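Local coordinates for protein triggering receptor expressed on myeloid cells 1 (Mus musculus, PDB 1U9K) that amplifies inflammatory responses as a cell-surface receptor of innate and adaptive immunity, multimerizing on activation and signalling through the adapter TYROBP/DAP12, at residues M62-L67 / D82-D87; Y9-V12 / T16-V19; K42-L47 / L90-I95; L67-D70 / M75-V78. All blocks are in the same frame, centred on the assembly; numbering follows the deposited sequence.

Interaction 1: residues M62-L67 / D82-D87; sequences MGKFTL and DLQVTD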
loop_
_atom_site.group_PDB
_atom_site.type_symbol
_atom_site.label_atom_id
_atom_site.label_comp_id
_atom_site.label_asym_id
_atom_site.label_seq_id
_atom_site.Cartn_x
_atom_site.Cartn_y
_atom_site.Cartn_z
ATOM N N MET A 62 5.697 10.152 0.312
ATOM C CA MET A 62 4.551 11.032 0.244
ATOM C C MET A 62 4.113 11.179 1.675
ATOM O O MET A 62 3.487 10.276 2.216
ATOM C CB MET A 62 3.536 10.511 -0.774
ATOM C CG MET A 62 2.220 11.269 -0.781
ATOM S SD MET A 62 2.382 12.938 -1.443
ATOM C CE MET A 62 2.680 12.587 -3.174
ATOM N N GLY A 63 4.539 12.258 2.317
ATOM C CA GLY A 63 4.210 12.500 3.721
ATOM C C GLY A 63 4.819 11.402 4.592
ATOM O O GLY A 63 6.016 11.155 4.513
ATOM N N LYS A 64 4.003 10.724 5.397
ATOM C CA LYS A 64 4.498 9.609 6.232
ATOM C C LYS A 64 4.519 8.274 5.512
ATOM O O LYS A 64 4.769 7.220 6.145
ATOM C CB LYS A 64 3.639 9.448 7.480
ATOM C CG LYS A 64 2.309 8.783 7.275
ATOM C CD LYS A 64 1.535 8.510 8.601
ATOM C CE LYS A 64 1.239 9.796 9.443
ATOM N NZ LYS A 64 0.628 9.424 10.781
ATOM N N PHE A 65 4.176 8.289 4.233
ATOM C CA PHE A 65 4.090 7.048 3.463
ATOM C C PHE A 65 5.375 6.878 2.628
ATOM O O PHE A 65 5.900 7.847 2.086
ATOM C CB PHE A 65 2.882 7.063 2.532
ATOM C CG PHE A 65 1.598 7.286 3.234
ATOM C CD1 PHE A 65 1.113 8.541 3.421
ATOM C CD2 PHE A 65 0.865 6.219 3.701
ATOM C CE1 PHE A 65 -0.057 8.757 4.093
ATOM C CE2 PHE A 65 -0.309 6.438 4.364
ATOM C CZ PHE A 65 -0.752 7.718 4.580
ATOM N N THR A 66 5.855 5.643 2.568
ATOM C CA THR A 66 6.920 5.269 1.679
ATOM C C THR A 66 6.481 3.996 0.976
ATOM O O THR A 66 5.993 3.067 1.588
ATOM C CB THR A 66 8.218 5.019 2.479
ATOM O OG1 THR A 66 8.657 6.259 3.030
ATOM C CG2 THR A 66 9.363 4.580 1.555
ATOM N N LEU A 67 6.619 3.967 -0.347
ATOM C CA LEU A 67 6.374 2.781 -1.127
ATOM C C LEU A 67 7.637 2.368 -1.760
ATOM O O LEU A 67 8.276 3.152 -2.495
ATOM C CB LEU A 67 5.396 3.152 -2.200
ATOM C CG LEU A 67 4.443 2.217 -2.841
ATOM C CD1 LEU A 67 3.685 1.463 -1.791
ATOM C CD2 LEU A 67 3.492 3.109 -3.711
ATOM N N ASP A 82 5.560 7.043 12.143
ATOM C CA ASP A 82 5.008 7.890 13.192
ATOM C C ASP A 82 3.495 7.711 13.235
ATOM O O ASP A 82 2.739 8.656 13.107
ATOM C CB ASP A 82 5.361 9.357 12.962
ATOM C CG ASP A 82 5.176 10.188 14.226
ATOM O OD1 ASP A 82 5.201 9.589 15.354
ATOM O OD2 ASP A 82 4.959 11.431 14.196
ATOM N N LEU A 83 3.054 6.468 13.379
ATOM C CA LEU A 83 1.629 6.175 13.400
ATOM C C LEU A 83 0.891 6.920 14.485
ATOM O O LEU A 83 1.373 7.083 15.590
ATOM C CB LEU A 83 1.389 4.675 13.619
ATOM C CG LEU A 83 1.780 3.773 12.467
ATOM C CD1 LEU A 83 1.810 2.315 12.937
ATOM C CD2 LEU A 83 0.877 3.989 11.319
ATOM N N GLN A 84 -0.304 7.371 14.156
ATOM C CA GLN A 84 -1.193 7.989 15.111
ATOM C C GLN A 84 -2.430 7.146 15.282
ATOM O O GLN A 84 -2.786 6.381 14.392
ATOM C CB GLN A 84 -1.595 9.385 14.609
ATOM C CG GLN A 84 -0.411 10.330 14.339
ATOM C CD GLN A 84 0.411 10.610 15.590
ATOM O OE1 GLN A 84 -0.149 10.828 16.644
ATOM N NE2 GLN A 84 1.743 10.575 15.480
ATOM N N VAL A 85 -3.111 7.316 16.413
ATOM C CA VAL A 85 -4.310 6.535 16.659
ATOM C C VAL A 85 -5.348 6.750 15.526
ATOM O O VAL A 85 -6.008 5.810 15.122
ATOM C CB VAL A 85 -4.951 6.820 18.036
ATOM C CG1 VAL A 85 -6.277 6.033 18.179
ATOM C CG2 VAL A 85 -4.007 6.456 19.185
ATOM N N THR A 86 -5.454 7.974 15.017
ATOM C CA THR A 86 -6.341 8.285 13.889
ATOM C C THR A 86 -5.955 7.676 12.550
ATOM O O THR A 86 -6.732 7.799 11.619
ATOM C CB THR A 86 -6.466 9.833 13.658
ATOM O OG1 THR A 86 -5.161 10.399 13.509
ATOM C CG2 THR A 86 -7.034 10.534 14.837
ATOM N N ASP A 87 -4.760 7.093 12.407
ATOM C CA ASP A 87 -4.433 6.269 11.229
ATOM C C ASP A 87 -5.123 4.925 11.213
ATOM O O ASP A 87 -5.122 4.222 10.195
ATOM C CB ASP A 87 -2.943 5.997 11.149
ATOM C CG ASP A 87 -2.123 7.255 10.945
ATOM O OD1 ASP A 87 -2.611 8.188 10.244
ATOM O OD2 ASP A 87 -0.979 7.416 11.445
#
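A salt bridge from Lys64 to the buried Asp87 ties the start of strand 65-70 to the loop before strand 89-96; such a bridge between a basic residue and an aspartate at these places recurs in V-set immunoglobulin domains. Lys64 leaves a type II' turn spanning Met62 to Phe65, where Gly63 takes the positive phi that suits glycine. Lys64 CG, with chi1 77°, sits between the backbone N and the carbonyl carbon and lies over the rim of one face of the Phe65 ring, whence the chain runs to the loop. A lysine suits this place because its long aliphatic part spans the gap before the charge is needed. Lys64 NZ meets the syn lone pair of Asp87 OD2 at 2.7 Å and also donates to Asp82 O at 3.2 Å, from above that carbonyl's plane. Replacing Lys64 with alanine would probably leave the Asp87 carboxylate without this countercharge and Asp82 O with one donor fewer. Within the loop, Gln84 N gives Asp87 OD2 a nearly straight bond of 2.8 Å, from above the carboxylate plane, which probably favours the charged form further. On the face of Asp82 O opposite to Lys64 NZ, Gln84 NE2 donates at 3.2 Å.

Interaction 2: residues Y9-V12 / T16-V19; sequences YDLV and TLTV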
loop_
_atom_site.group_PDB
_atom_site.type_symbol
_atom_site.label_atom_id
_atom_site.label_comp_id
_atom_site.label_asym_id
_atom_site.label_seq_id
_atom_site.Cartn_x
_atom_site.Cartn_y
_atom_site.Cartn_z
ATOM N N TYR A 9 -3.197 -5.702 12.087
ATOM C CA TYR A 9 -1.868 -5.238 12.429
ATOM C C TYR A 9 -2.062 -4.312 13.612
ATOM O O TYR A 9 -2.576 -3.241 13.430
ATOM C CB TYR A 9 -1.281 -4.441 11.279
ATOM C CG TYR A 9 -0.695 -5.308 10.154
ATOM C CD1 TYR A 9 -1.522 -6.075 9.319
ATOM C CD2 TYR A 9 0.678 -5.340 9.917
ATOM C CE1 TYR A 9 -0.992 -6.845 8.291
ATOM C CE2 TYR A 9 1.223 -6.135 8.904
ATOM C CZ TYR A 9 0.389 -6.877 8.085
ATOM O OH TYR A 9 0.966 -7.620 7.063
ATOM N N ASP A 10 -1.625 -4.729 14.791
ATOM C CA ASP A 10 -1.826 -3.980 16.062
ATOM C C ASP A 10 -0.530 -3.281 16.416
ATOM O O ASP A 10 0.500 -3.953 16.574
ATOM C CB ASP A 10 -2.096 -4.949 17.178
ATOM C CG ASP A 10 -3.500 -5.369 17.221
ATOM O OD1 ASP A 10 -4.366 -4.506 17.540
ATOM O OD2 ASP A 10 -3.813 -6.539 16.922
ATOM N N LEU A 11 -0.544 -1.957 16.524
ATOM C CA LEU A 11 0.692 -1.253 16.775
ATOM C C LEU A 11 0.378 -0.122 17.760
ATOM O O LEU A 11 -0.768 0.175 18.012
ATOM C CB LEU A 11 1.275 -0.663 15.484
ATOM C CG LEU A 11 1.727 -1.740 14.499
ATOM C CD1 LEU A 11 1.902 -1.096 13.208
ATOM C CD2 LEU A 11 2.992 -2.437 14.971
ATOM N N VAL A 12 1.456 0.442 18.285
ATOM C CA VAL A 12 1.418 1.527 19.220
ATOM C C VAL A 12 1.715 2.753 18.428
ATOM O O VAL A 12 2.535 2.725 17.470
ATOM C CB VAL A 12 2.428 1.347 20.330
ATOM C CG1 VAL A 12 2.249 2.436 21.364
ATOM C CG2 VAL A 12 2.207 0.022 20.967
ATOM N N THR A 16 6.267 2.431 13.310
ATOM C CA THR A 16 6.164 2.411 11.853
ATOM C C THR A 16 5.493 1.096 11.450
ATOM O O THR A 16 5.833 0.006 11.978
ATOM C CB THR A 16 7.551 2.455 11.238
ATOM O OG1 THR A 16 8.178 3.681 11.567
ATOM C CG2 THR A 16 7.489 2.439 9.767
ATOM N N LEU A 17 4.496 1.219 10.597
ATOM C CA LEU A 17 3.858 0.068 9.967
ATOM C C LEU A 17 4.658 -0.336 8.752
ATOM O O LEU A 17 4.990 0.536 7.937
ATOM C CB LEU A 17 2.474 0.436 9.522
ATOM C CG LEU A 17 1.732 -0.583 8.672
ATOM C CD1 LEU A 17 1.530 -1.826 9.486
ATOM C CD2 LEU A 17 0.454 -0.026 8.056
ATOM N N THR A 18 4.973 -1.622 8.614
ATOM C CA THR A 18 5.605 -2.127 7.399
ATOM C C THR A 18 4.742 -3.260 6.877
ATOM O O THR A 18 4.437 -4.168 7.627
ATOM C CB THR A 18 7.022 -2.670 7.672
ATOM O OG1 THR A 18 7.857 -1.626 8.186
ATOM C CG2 THR A 18 7.712 -3.074 6.393
ATOM N N VAL A 19 4.409 -3.226 5.590
ATOM C CA VAL A 19 3.564 -4.211 4.950
ATOM C C VAL A 19 4.278 -4.610 3.671
ATOM O O VAL A 19 4.754 -3.755 2.938
ATOM C CB VAL A 19 2.188 -3.604 4.622
ATOM C CG1 VAL A 19 1.365 -4.502 3.740
ATOM C CG2 VAL A 19 1.479 -3.249 5.893
#
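Tyr9 and Leu11 reach across from strand 7-11 to Leu17 and Val19 of strand 17-22, closing one margin of the V-set immunoglobulin sandwich. The two strands run roughly antiparallel, at 159°, but with axes 9.3 Å apart they are not partners in a sheet. Strand 7-11 bonds to strand 103-113 and strand 17-22 to strand 75-80, so the contact is made between sheets by side chains, and apolar ones suit it.

Leu17 is the hub. Its CG is anti to the backbone N, chi1 172°, and this carries CD1 into the angle between the two residues opposite. There Leu17 CD1 touches Tyr9 CD2 at 3.6 Å and Leu11 CD1 at 3.8 Å, and Leu17 crosses each of these side chains at about a right angle. The crossing lets one methyl serve two neighbours on the facing strand.

Tyr9 holds its ring beside its own backbone N, chi1 -80°, and slants it along the facing strand. Leu17 CD1 and Val19 CG2 both approach the ring obliquely. A large flat side chain is useful here because it spans two successive inward residues of strand 17-22 and also packs against Phe106 and Val109 of strand 103-113. Leu11, nearer the connecting loop, sends CD1 over the Leu17 backbone as well, with Leu11 CD1 4.0 Å from Leu17 CA, while Leu83 packs against both leucines. At the far end of the ring, Tyr9 CE2 comes to 4.2 Å from Val19 CG2.

Interaction 3: residues K42-L47 / L90-I95; sequences KEPLTL and LYRCVI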
loop_
_atom_site.group_PDB
_atom_site.type_symbol
_atom_site.label_atom_id
_atom_site.label_comp_id
_atom_site.label_asym_id
_atom_site.label_seq_id
_atom_site.Cartn_x
_atom_site.Cartn_y
_atom_site.Cartn_z
ATOM N N LYS A 42 -17.290 5.208 1.834
ATOM C CA LYS A 42 -16.639 6.234 0.971
ATOM C C LYS A 42 -15.792 5.618 -0.096
ATOM O O LYS A 42 -15.506 4.451 -0.046
ATOM C CB LYS A 42 -15.749 7.145 1.852
ATOM C CG LYS A 42 -16.595 8.072 2.730
ATOM C CD LYS A 42 -15.725 9.064 3.473
ATOM C CE LYS A 42 -16.570 9.898 4.434
ATOM N NZ LYS A 42 -17.746 10.503 3.733
ATOM N N GLU A 43 -15.341 6.396 -1.076
ATOM C CA GLU A 43 -14.447 5.868 -2.086
ATOM C C GLU A 43 -13.083 5.627 -1.467
ATOM O O GLU A 43 -12.763 6.290 -0.494
ATOM C CB GLU A 43 -14.325 6.840 -3.263
ATOM C CG GLU A 43 -15.562 6.842 -4.138
ATOM C CD GLU A 43 -15.823 5.478 -4.781
ATOM O OE1 GLU A 43 -14.894 4.833 -5.346
ATOM O OE2 GLU A 43 -16.973 5.037 -4.694
ATOM N N PRO A 44 -12.352 4.612 -1.936
ATOM C CA PRO A 44 -10.953 4.415 -1.547
ATOM C C PRO A 44 -10.173 5.734 -1.710
ATOM O O PRO A 44 -10.433 6.507 -2.686
ATOM C CB PRO A 44 -10.440 3.415 -2.580
ATOM C CG PRO A 44 -11.679 2.634 -2.972
ATOM C CD PRO A 44 -12.761 3.632 -2.947
ATOM N N LEU A 45 -9.277 5.992 -0.777
ATOM C CA LEU A 45 -8.329 7.113 -0.837
ATOM C C LEU A 45 -6.996 6.563 -1.228
ATOM O O LEU A 45 -6.422 5.734 -0.536
ATOM C CB LEU A 45 -8.137 7.741 0.520
ATOM C CG LEU A 45 -9.320 8.431 1.148
ATOM C CD1 LEU A 45 -8.965 8.775 2.621
ATOM C CD2 LEU A 45 -9.731 9.671 0.348
ATOM N N THR A 46 -6.491 7.042 -2.344
ATOM C CA THR A 46 -5.191 6.669 -2.823
ATOM C C THR A 46 -4.151 7.553 -2.156
ATOM O O THR A 46 -4.160 8.742 -2.320
ATOM C CB THR A 46 -5.194 6.818 -4.330
ATOM O OG1 THR A 46 -6.140 5.851 -4.836
ATOM C CG2 THR A 46 -3.844 6.411 -4.933
ATOM N N LEU A 47 -3.252 6.934 -1.416
ATOM C CA LEU A 47 -2.371 7.631 -0.522
ATOM C C LEU A 47 -1.001 7.874 -1.180
ATOM O O LEU A 47 -0.408 8.855 -0.926
ATOM C CB LEU A 47 -2.211 6.840 0.751
ATOM C CG LEU A 47 -3.508 6.775 1.552
ATOM C CD1 LEU A 47 -3.317 5.856 2.686
ATOM C CD2 LEU A 47 -3.811 8.129 2.001
ATOM N N LEU A 90 -8.827 0.548 7.567
ATOM C CA LEU A 90 -8.603 -0.555 6.640
ATOM C C LEU A 90 -7.822 0.033 5.443
ATOM O O LEU A 90 -8.172 1.108 4.924
ATOM C CB LEU A 90 -9.940 -1.153 6.217
ATOM C CG LEU A 90 -9.837 -2.394 5.367
ATOM C CD1 LEU A 90 -9.227 -3.485 6.146
ATOM C CD2 LEU A 90 -11.273 -2.781 4.857
ATOM N N TYR A 91 -6.784 -0.673 5.001
ATOM C CA TYR A 91 -5.908 -0.248 3.921
ATOM C C TYR A 91 -5.651 -1.418 3.004
ATOM O O TYR A 91 -5.860 -2.544 3.375
ATOM C CB TYR A 91 -4.547 0.180 4.454
ATOM C CG TYR A 91 -4.538 1.377 5.331
ATOM C CD1 TYR A 91 -4.688 1.258 6.716
ATOM C CD2 TYR A 91 -4.309 2.661 4.802
ATOM C CE1 TYR A 91 -4.666 2.372 7.539
ATOM C CE2 TYR A 91 -4.308 3.793 5.639
ATOM C CZ TYR A 91 -4.499 3.644 6.971
ATOM O OH TYR A 91 -4.489 4.723 7.828
ATOM N N ARG A 92 -5.201 -1.147 1.795
ATOM C CA ARG A 92 -4.751 -2.206 0.936
ATOM C C ARG A 92 -3.724 -1.700 -0.028
ATOM O O ARG A 92 -3.686 -0.518 -0.346
ATOM C CB ARG A 92 -5.913 -2.787 0.143
ATOM C CG ARG A 92 -6.671 -1.766 -0.615
ATOM C CD ARG A 92 -7.843 -2.290 -1.367
ATOM N NE ARG A 92 -8.342 -1.296 -2.318
ATOM C CZ ARG A 92 -9.536 -1.386 -2.909
ATOM N NH1 ARG A 92 -10.305 -2.390 -2.678
ATOM N NH2 ARG A 92 -9.951 -0.477 -3.759
ATOM N N CYS A 93 -2.913 -2.619 -0.524
ATOM C CA CYS A 93 -2.056 -2.415 -1.699
ATOM C C CYS A 93 -2.809 -2.920 -2.935
ATOM O O CYS A 93 -3.474 -3.973 -2.891
ATOM C CB CYS A 93 -0.815 -3.321 -1.668
ATOM S SG CYS A 93 0.313 -3.155 -0.304
ATOM N N VAL A 94 -2.675 -2.189 -4.035
ATOM C CA VAL A 94 -3.369 -2.518 -5.254
ATOM C C VAL A 94 -2.531 -2.278 -6.487
ATOM O O VAL A 94 -1.567 -1.481 -6.492
ATOM C CB VAL A 94 -4.627 -1.696 -5.419
ATOM C CG1 VAL A 94 -5.614 -1.942 -4.274
ATOM C CG2 VAL A 94 -4.287 -0.190 -5.631
ATOM N N ILE A 95 -2.883 -3.008 -7.533
ATOM C CA ILE A 95 -2.568 -2.568 -8.906
ATOM C C ILE A 95 -3.553 -1.441 -9.202
ATOM O O ILE A 95 -4.775 -1.632 -9.118
ATOM C CB ILE A 95 -2.691 -3.674 -9.912
ATOM C CG1 ILE A 95 -1.850 -4.897 -9.522
ATOM C CG2 ILE A 95 -2.328 -3.131 -11.361
ATOM C CD1 ILE A 95 -0.364 -4.607 -9.333
#
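Leu47 meets Tyr91, and Pro44 meets Arg92, across the intervening strand 32-37 in the larger sheet of the V-set immunoglobulin fold. Strands 45-49 and 89-96 both pair with that middle strand, so the contact is made by side chains alone; the closest CA atoms are 8.8 Å apart, those of Tyr91 and of Pro44, which lies just ahead of strand 45-49.

Tyr91 and Arg92, being successive in a strand, leave it on opposite faces. Tyr91 goes inward. With chi1 -65° its CG stands anti to the carbonyl carbon, and chi2 of 90° sets the ring plane perpendicular to the plane of CA, CB and CG. Leu47 CD1 then arrives at the ring edge, in its plane, 3.7 Å from Tyr91 CE2, the two side chains crossing at about a right angle. The ring also meets that of Trp35 with nearly parallel planes, and the hydroxyl bonds to Asp87 O, the tyrosine corner familiar from immunoglobulin folds. An aromatic residue with a polar tip suits a position that is apolar along its length and hydrogen-bonded at its end.

Arg92 takes the outer face. Its chi1 of 54° wedges CG between the backbone N and the carbonyl carbon, and from there the chain is extended to NE, which bonds to Gln36 OE1 on the middle strand. This reach carries the guanidinium over strand 32-37, where it meets the compact apolar ring of Pro44 obliquely, with Arg92 NH2 3.6 Å from Pro44 CG.

Interaction 4: residues L67-D70 / M75-V78; sequences LKHD and MLQV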
loop_
_atom_site.group_PDB
_atom_site.type_symbol
_atom_site.label_atom_id
_atom_site.label_comp_id
_atom_site.label_asym_id
_atom_site.label_seq_id
_atom_site.Cartn_x
_atom_site.Cartn_y
_atom_site.Cartn_z
ATOM N N LEU A 67 6.619 3.967 -0.347
ATOM C CA LEU A 67 6.374 2.781 -1.127
ATOM C C LEU A 67 7.637 2.368 -1.760
ATOM O O LEU A 67 8.276 3.152 -2.495
ATOM C CB LEU A 67 5.396 3.152 -2.200
ATOM C CG LEU A 67 4.443 2.217 -2.841
ATOM C CD1 LEU A 67 3.685 1.463 -1.791
ATOM C CD2 LEU A 67 3.492 3.109 -3.711
ATOM N N LYS A 68 8.051 1.146 -1.518
ATOM C CA LYS A 68 9.237 0.637 -2.180
ATOM C C LYS A 68 8.732 -0.335 -3.202
ATOM O O LYS A 68 7.983 -1.254 -2.875
ATOM C CB LYS A 68 10.156 -0.024 -1.194
ATOM C CG LYS A 68 11.008 0.879 -0.348
ATOM C CD LYS A 68 11.810 -0.032 0.612
ATOM C CE LYS A 68 13.046 0.670 1.253
ATOM N NZ LYS A 68 12.457 1.452 2.382
ATOM N N HIS A 69 9.066 -0.086 -4.443
ATOM C CA HIS A 69 8.785 -0.987 -5.549
ATOM C C HIS A 69 10.014 -1.822 -5.825
ATOM O O HIS A 69 11.000 -1.335 -6.391
ATOM C CB HIS A 69 8.325 -0.201 -6.777
ATOM C CG HIS A 69 8.134 -1.074 -8.043
ATOM N ND1 HIS A 69 7.115 -1.994 -8.165
ATOM C CD2 HIS A 69 8.838 -1.133 -9.196
ATOM C CE1 HIS A 69 7.201 -2.585 -9.342
ATOM N NE2 HIS A 69 8.238 -2.081 -9.987
ATOM N N ASP A 70 9.936 -3.114 -5.491
ATOM C CA ASP A 70 11.053 -4.005 -5.570
ATOM C C ASP A 70 10.758 -5.169 -6.496
ATOM O O ASP A 70 10.610 -6.286 -6.054
ATOM C CB ASP A 70 11.373 -4.474 -4.152
ATOM C CG ASP A 70 12.730 -5.098 -4.003
ATOM O OD1 ASP A 70 13.398 -5.559 -4.982
ATOM O OD2 ASP A 70 13.182 -5.228 -2.860
ATOM N N MET A 75 7.886 -7.641 -5.203
ATOM C CA MET A 75 7.444 -7.144 -3.903
ATOM C C MET A 75 7.214 -5.616 -3.965
ATOM O O MET A 75 8.018 -4.863 -4.516
ATOM C CB MET A 75 8.514 -7.481 -2.830
ATOM C CG MET A 75 8.280 -6.981 -1.394
ATOM S SD MET A 75 6.756 -7.696 -0.709
ATOM C CE MET A 75 7.020 -9.542 -0.907
ATOM N N LEU A 76 6.124 -5.173 -3.379
ATOM C CA LEU A 76 5.921 -3.773 -3.061
ATOM C C LEU A 76 5.913 -3.671 -1.542
ATOM O O LEU A 76 5.128 -4.399 -0.918
ATOM C CB LEU A 76 4.538 -3.437 -3.572
ATOM C CG LEU A 76 4.047 -2.024 -3.500
ATOM C CD1 LEU A 76 4.830 -1.203 -4.521
ATOM C CD2 LEU A 76 2.558 -1.996 -3.801
ATOM N N GLN A 77 6.746 -2.845 -0.934
ATOM C CA GLN A 77 6.701 -2.656 0.538
ATOM C C GLN A 77 6.194 -1.271 0.888
ATOM O O GLN A 77 6.681 -0.265 0.361
ATOM C CB GLN A 77 8.093 -2.795 1.143
ATOM C CG GLN A 77 8.114 -2.757 2.642
ATOM C CD GLN A 77 9.486 -2.967 3.173
ATOM O OE1 GLN A 77 9.926 -4.094 3.323
ATOM N NE2 GLN A 77 10.182 -1.884 3.442
ATOM N N VAL A 78 5.259 -1.210 1.815
ATOM C CA VAL A 78 4.722 0.056 2.258
ATOM C C VAL A 78 5.161 0.321 3.684
ATOM O O VAL A 78 5.210 -0.595 4.487
ATOM C CB VAL A 78 3.191 0.012 2.187
ATOM C CG1 VAL A 78 2.625 1.331 2.695
ATOM C CG2 VAL A 78 2.742 -0.330 0.746
#
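Leu76 packs its CD1 methyl against strand 67-70, with Leu76 CD1 3.8 Å from Leu67 CG and 3.6 Å from Lys68 O, and the same methyl loosely approaches His69 near its ring plane. On the same inward face Leu67 and Val78 lie side by side. Branched apolar residues fit here, since this face looks into the sandwich. Swapping Leu76 for alanine would probably open a gap beside Leu67. On the outer face, Lys68 and Gln77 run side by side, Lys68 CD 3.8 Å from Gln77 NE2, their polar ends each making a weak hydrogen bond to Gln79 OE1.

Backbone bonds set this register. Lys68 and Gln77 form one antiparallel hydrogen-bonded pair, with Lys68 N to Gln77 O at 2.7 Å and nearly straight, 173°. Asp70 and Met75 form the next; the return bond from Met75 N to Asp70 O, at 3.2 Å, is longer and comes from above the carbonyl plane. Further out, strands 17-22 and 58-62 bond to the two flanks, and the Phe23 ring meets that of His69 with planes about 15° apart. This is the antiparallel hairpin, conventionally D and E, of the V-set immunoglobulin domain.

In the fold
All four contacts belong to one extracellular V-set domain. Interactions 1 and 2, with centres about 10 Å apart, join through Leu83, whose CD1 lies 3.4 Å from Leu11 CD1. Interaction 1 reaches interaction 3 where Phe65 CE2 packs 3.5 Å from Leu47 CD1, and it shares Leu67 with interaction 4. Strands 17-22 and 75-80, from interactions 2 and 4, are sheet neighbours, joined by a probable hydrogen bond of 2.8 Å from Val78 N to Val19 O. Interactions 3 and 4 meet across the core, where Cys93 SG, disulfide-bonded to Cys21, lies 3.9 Å from Val78 CG2. The crystal's zinc site involves Glu13 and Thr114, outside these contacts; the side chains of Gln84 and Leu11 are about 8 and 10 Å from a bound zinc.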